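Local coordinates for cysteine S-methyltransferase NleE (Escherichia coli O157:H7, PDB 4R29), which probably methylates a zinc-finger cysteine of the host proteins TAB2 and TAB3 with S-adenosylmethionine, thereby blocking NF-kappa-B activation, at residues Leu57-Glu61 and Phe62-Lys66; Leu167-Ile170 and Lys171-Ile174. The protein carries 1 engineered substitution. All blocks are in the same frame, centred on the assembly; numbering follows the deposited sequence.

Contact 1 (Leu57-Glu61 and Phe62-Lys66); sequences LKQEE and FVNEK
L57 and F62 meet in a local contact at the start of helix 59-76, where the short strand 56-57 gives way to the first helical turn and K58 takes the N-cap position. The hydrogen-bond pattern identifies a wider, pi-type opening turn. V63 N reaches back five residues to K58 O at 3.0 Å, with an N-H...O angle of 163°, and N64 N does the same to Q59 O at 2.8 Å. E65 N to E60 O continues the pattern only weakly, at 127°. K58 O also accepts F62 N at 3.1 Å, from above its carbonyl plane, whereas V63 N comes nearly along the C=O axis; two amide groups therefore hold one carbonyl. One residue later K66 N binds F62 O at 2.7 Å, a spacing of four that marks the return to alpha-helical geometry.

The apolar part is L57 CD1 against F62 CE2 at 3.5 Å, an oblique approach of a methyl to the ring. F62 has CG anti to its backbone N (chi1 -173°), which lays the ring beside the side chain of L57, at the end of strand 56-57. Q59 and V63 run side by side in the same direction, with Q59 NE2 3.9 Å from V63 CG2. The E60 side chain crosses N64 at about a right angle.

F62 is the one buried residue in the contact, and its ring also makes an edge-to-face contact with H123 of helix 120-125. R68, farther along helix 59-76, forms salt bridges with both E60 and E65, which probably eases the proximity of two like charges. E65 rests on P120 and K66 on H123, so helix 59-76 leans on helix 120-125; K66 also forms a salt bridge with E127, just past that helix. K58 is tied to K44 and, through its backbone, to Y46 beside strand 47-48.

Contact 2 (Leu167-Ile170 and Lys171-Ile174); sequences LYNI and KRDI
K171 N donates to L167 O at 2.9 Å with an N-H...O angle of 172°, one of the regular alpha-helical bonds that underlie the side chains here; I174 N to I170 O, also 2.9 Å, is another. Within the second segment, R172 NE forms a salt bridge with D173 OD1 at 2.8 Å, meeting the carboxylate oxygen on its syn side, 29° out of plane. R172 CG sits between the backbone N and the carbonyl carbon (chi1 74°), and a further bend at chi2 brings the guanidinium back over the preceding turn, alongside N169. There N169 OD1 lies over one of its faces, 2.8 Å from R172 NH1; the poor N-H angle excludes a hydrogen bond, and the amide and guanidinium planes stand 53° apart.

I170 and I174 project the same way, with I170 CG2 touching I174 CD1 at 3.8 Å.

K171 extends to S190 and E191 of helix 186-201, and its side chain lies about 6 Å from the bound S-adenosylmethionine. L167 packs on E197, M198 and I201 and I170 on I194, so this stretch of helix 155-181 is joined to helix 186-201 by apolar contacts as well as polar ones.

Overall arrangement
Both contacts are local, each within one helix and at the surface, with a single buried residue apiece: F62 in contact 1 and L167 in contact 2. They lie on opposite sides of the chain's centre, their own centres about 36 Å apart, and do not touch. Contact 1 begins helix 59-76, and three of its backbone bonds span five residues, one of them weak; contact 2 lies well inside helix 155-181, where the span is the regular four. Their chemistry differs accordingly: an aromatic-aliphatic contact at a strand-helix junction against an arginine-centred polar group. Contact 1 is remote from the annotated sites, whereas contact 2 borders the surroundings of the methyl donor.

Contact 1 (Leu57-Glu61 and Phe62-Lys66)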
loop_
_atom_site.group_PDB
_atom_site.type_symbol
_atom_site.label_atom_id
_atom_site.label_comp_id
_atom_site.label_asym_id
_atom_site.label_seq_id
_atom_site.Cartn_x
_atom_site.Cartn_y
_atom_site.Cartn_z
ATOM N N LEU A 57 14.965 0.599 18.337
ATOM C CA LEU A 57 15.109 0.411 16.902
ATOM C C LEU A 57 16.506 -0.119 16.636
ATOM O O LEU A 57 17.491 0.486 17.051
ATOM C CB LEU A 57 14.913 1.728 16.151
ATOM C CG LEU A 57 13.604 2.485 16.372
ATOM C CD1 LEU A 57 13.588 3.708 15.476
ATOM C CD2 LEU A 57 12.372 1.602 16.118
ATOM N N LYS A 58 16.600 -1.252 15.952
ATOM C CA LYS A 58 17.904 -1.794 15.585
ATOM C C LYS A 58 18.687 -0.808 14.725
ATOM O O LYS A 58 18.136 -0.170 13.817
ATOM C CB LYS A 58 17.745 -3.136 14.873
ATOM C CG LYS A 58 16.969 -4.135 15.700
ATOM C CD LYS A 58 17.009 -5.530 15.115
ATOM C CE LYS A 58 16.219 -6.484 15.997
ATOM N NZ LYS A 58 16.414 -7.895 15.578
ATOM N N GLN A 59 19.974 -0.677 15.024
ATOM C CA GLN A 59 20.818 0.283 14.325
ATOM C C GLN A 59 21.105 -0.137 12.889
ATOM O O GLN A 59 21.163 0.708 11.999
ATOM C CB GLN A 59 22.121 0.533 15.087
ATOM C CG GLN A 59 22.006 1.604 16.169
ATOM C CD GLN A 59 22.027 3.026 15.605
ATOM O OE1 GLN A 59 22.760 3.321 14.651
ATOM N NE2 GLN A 59 21.221 3.914 16.196
ATOM N N GLU A 60 21.271 -1.432 12.653
ATOM C CA GLU A 60 21.544 -1.884 11.295
ATOM C C GLU A 60 20.266 -2.142 10.498
ATOM O O GLU A 60 20.093 -1.600 9.402
ATOM C CB GLU A 60 22.434 -3.127 11.282
ATOM C CG GLU A 60 22.681 -3.670 9.879
ATOM C CD GLU A 60 23.275 -2.617 8.949
ATOM O OE1 GLU A 60 23.630 -1.520 9.441
ATOM O OE2 GLU A 60 23.391 -2.882 7.733
ATOM N N GLU A 61 19.382 -2.967 11.059
ATOM C CA GLU A 61 18.147 -3.382 10.387
ATOM C C GLU A 61 17.108 -2.261 10.211
ATOM O O GLU A 61 16.394 -2.225 9.211
ATOM C CB GLU A 61 17.509 -4.586 11.100
ATOM C CG GLU A 61 18.281 -5.906 10.966
ATOM C CD GLU A 61 19.543 -5.953 11.821
ATOM O OE1 GLU A 61 19.620 -5.230 12.847
ATOM O OE2 GLU A 61 20.463 -6.714 11.459
ATOM N N PHE A 62 17.000 -1.360 11.174
ATOM C CA PHE A 62 16.119 -0.217 10.968
ATOM C C PHE A 62 16.860 1.054 10.526
ATOM O O PHE A 62 16.743 1.477 9.375
ATOM C CB PHE A 62 15.268 0.082 12.199
ATOM C CG PHE A 62 14.232 1.150 11.959
ATOM C CD1 PHE A 62 12.995 0.823 11.426
ATOM C CD2 PHE A 62 14.507 2.484 12.238
ATOM C CE1 PHE A 62 12.041 1.801 11.199
ATOM C CE2 PHE A 62 13.557 3.466 12.006
ATOM C CZ PHE A 62 12.323 3.122 11.489
ATOM N N VAL A 63 17.614 1.654 11.445
ATOM C CA VAL A 63 18.268 2.940 11.197
ATOM C C VAL A 63 19.119 2.943 9.927
ATOM O O VAL A 63 18.900 3.758 9.036
ATOM C CB VAL A 63 19.133 3.387 12.394
ATOM C CG1 VAL A 63 19.899 4.661 12.044
ATOM C CG2 VAL A 63 18.270 3.604 13.631
ATOM N N ASN A 64 20.082 2.030 9.834
ATOM C CA ASN A 64 20.971 2.017 8.676
ATOM C C ASN A 64 20.294 1.531 7.397
ATOM O O ASN A 64 20.640 1.970 6.294
ATOM C CB ASN A 64 22.239 1.202 8.949
ATOM C CG ASN A 64 23.081 1.788 10.070
ATOM O OD1 ASN A 64 23.829 1.069 10.735
ATOM N ND2 ASN A 64 22.949 3.097 10.297
ATOM N N GLU A 65 19.349 0.610 7.534
ATOM C CA GLU A 65 18.608 0.150 6.373
ATOM C C GLU A 65 17.753 1.307 5.869
ATOM O O GLU A 65 17.726 1.588 4.673
ATOM C CB GLU A 65 17.739 -1.059 6.711
ATOM C CG GLU A 65 16.937 -1.616 5.536
ATOM C CD GLU A 65 17.806 -2.132 4.399
ATOM O OE1 GLU A 65 19.050 -1.994 4.479
ATOM O OE2 GLU A 65 17.241 -2.679 3.417
ATOM N N LYS A 66 17.074 1.994 6.779
ATOM C CA LYS A 66 16.225 3.099 6.368
ATOM C C LYS A 66 17.013 4.175 5.618
ATOM O O LYS A 66 16.562 4.679 4.591
ATOM C CB LYS A 66 15.493 3.731 7.551
ATOM C CG LYS A 66 14.567 4.873 7.121
ATOM C CD LYS A 66 13.943 5.578 8.307
ATOM C CE LYS A 66 13.797 7.081 8.039
ATOM N NZ LYS A 66 13.416 7.852 9.265
#

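Contact 2 (Leu167-Ile170 and Lys171-Ile174)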
loop_
_atom_site.group_PDB
_atom_site.type_symbol
_atom_site.label_atom_id
_atom_site.label_comp_id
_atom_site.label_asym_id
_atom_site.label_seq_id
_atom_site.Cartn_x
_atom_site.Cartn_y
_atom_site.Cartn_z
ATOM N N LEU A 167 -13.333 1.652 -3.301
ATOM C CA LEU A 167 -13.415 0.383 -3.999
ATOM C C LEU A 167 -12.990 -0.732 -3.054
ATOM O O LEU A 167 -13.620 -1.773 -2.990
ATOM C CB LEU A 167 -12.574 0.394 -5.283
ATOM C CG LEU A 167 -12.993 1.431 -6.335
ATOM C CD1 LEU A 167 -12.066 1.452 -7.537
ATOM C CD2 LEU A 167 -14.432 1.175 -6.780
ATOM N N TYR A 168 -11.935 -0.500 -2.291
ATOM C CA TYR A 168 -11.477 -1.497 -1.337
ATOM C C TYR A 168 -12.560 -1.852 -0.311
ATOM O O TYR A 168 -12.702 -3.008 0.077
ATOM C CB TYR A 168 -10.249 -0.998 -0.611
ATOM C CG TYR A 168 -9.721 -1.971 0.409
ATOM C CD1 TYR A 168 -8.921 -3.038 0.018
ATOM C CD2 TYR A 168 -10.016 -1.825 1.758
ATOM C CE1 TYR A 168 -8.422 -3.930 0.938
ATOM C CE2 TYR A 168 -9.525 -2.717 2.693
ATOM C CZ TYR A 168 -8.727 -3.768 2.273
ATOM O OH TYR A 168 -8.225 -4.670 3.177
ATOM N N ASN A 169 -13.297 -0.846 0.139
ATOM C CA ASN A 169 -14.366 -1.059 1.099
ATOM C C ASN A 169 -15.529 -1.829 0.486
ATOM O O ASN A 169 -16.163 -2.640 1.141
ATOM C CB ASN A 169 -14.860 0.278 1.656
ATOM C CG ASN A 169 -13.926 0.853 2.705
ATOM O OD1 ASN A 169 -13.192 0.121 3.364
ATOM N ND2 ASN A 169 -13.945 2.171 2.859
ATOM N N ILE A 170 -15.816 -1.550 -0.778
ATOM C CA ILE A 170 -16.854 -2.279 -1.458
ATOM C C ILE A 170 -16.453 -3.744 -1.562
ATOM O O ILE A 170 -17.243 -4.629 -1.239
ATOM C CB ILE A 170 -17.093 -1.731 -2.847
ATOM C CG1 ILE A 170 -17.792 -0.375 -2.766
ATOM C CG2 ILE A 170 -17.905 -2.727 -3.669
ATOM C CD1 ILE A 170 -17.979 0.268 -4.134
ATOM N N LYS A 171 -15.219 -3.996 -1.998
ATOM C CA LYS A 171 -14.733 -5.369 -2.099
ATOM C C LYS A 171 -14.867 -6.084 -0.758
ATOM O O LYS A 171 -15.469 -7.144 -0.676
ATOM C CB LYS A 171 -13.275 -5.426 -2.553
ATOM C CG LYS A 171 -12.789 -6.850 -2.872
ATOM C CD LYS A 171 -11.384 -7.092 -2.355
ATOM C CE LYS A 171 -10.562 -8.021 -3.276
ATOM N NZ LYS A 171 -11.321 -9.208 -3.814
ATOM N N ARG A 172 -14.308 -5.504 0.299
ATOM C CA ARG A 172 -14.311 -6.200 1.578
ATOM C C ARG A 172 -15.738 -6.338 2.163
ATOM O O ARG A 172 -16.058 -7.365 2.752
ATOM C CB ARG A 172 -13.321 -5.579 2.569
ATOM C CG ARG A 172 -13.763 -4.276 3.145
ATOM C CD ARG A 172 -14.284 -4.416 4.570
ATOM N NE ARG A 172 -14.915 -3.167 5.006
ATOM C CZ ARG A 172 -14.246 -2.041 5.255
ATOM N NH1 ARG A 172 -12.923 -2.008 5.112
ATOM N NH2 ARG A 172 -14.899 -0.947 5.639
ATOM N N ASP A 173 -16.596 -5.336 1.970
ATOM C CA ASP A 173 -17.998 -5.464 2.387
ATOM C C ASP A 173 -18.689 -6.639 1.692
ATOM O O ASP A 173 -19.386 -7.437 2.327
ATOM C CB ASP A 173 -18.777 -4.164 2.154
ATOM C CG ASP A 173 -18.354 -3.061 3.109
ATOM O OD1 ASP A 173 -17.520 -3.335 3.999
ATOM O OD2 ASP A 173 -18.850 -1.925 2.983
ATOM N N ILE A 174 -18.473 -6.747 0.385
ATOM C CA ILE A 174 -19.043 -7.830 -0.402
ATOM C C ILE A 174 -18.530 -9.184 0.081
ATOM O O ILE A 174 -19.305 -10.107 0.339
ATOM C CB ILE A 174 -18.781 -7.608 -1.905
ATOM C CG1 ILE A 174 -19.637 -6.432 -2.395
ATOM C CG2 ILE A 174 -19.088 -8.862 -2.718
ATOM C CD1 ILE A 174 -19.492 -6.154 -3.866
#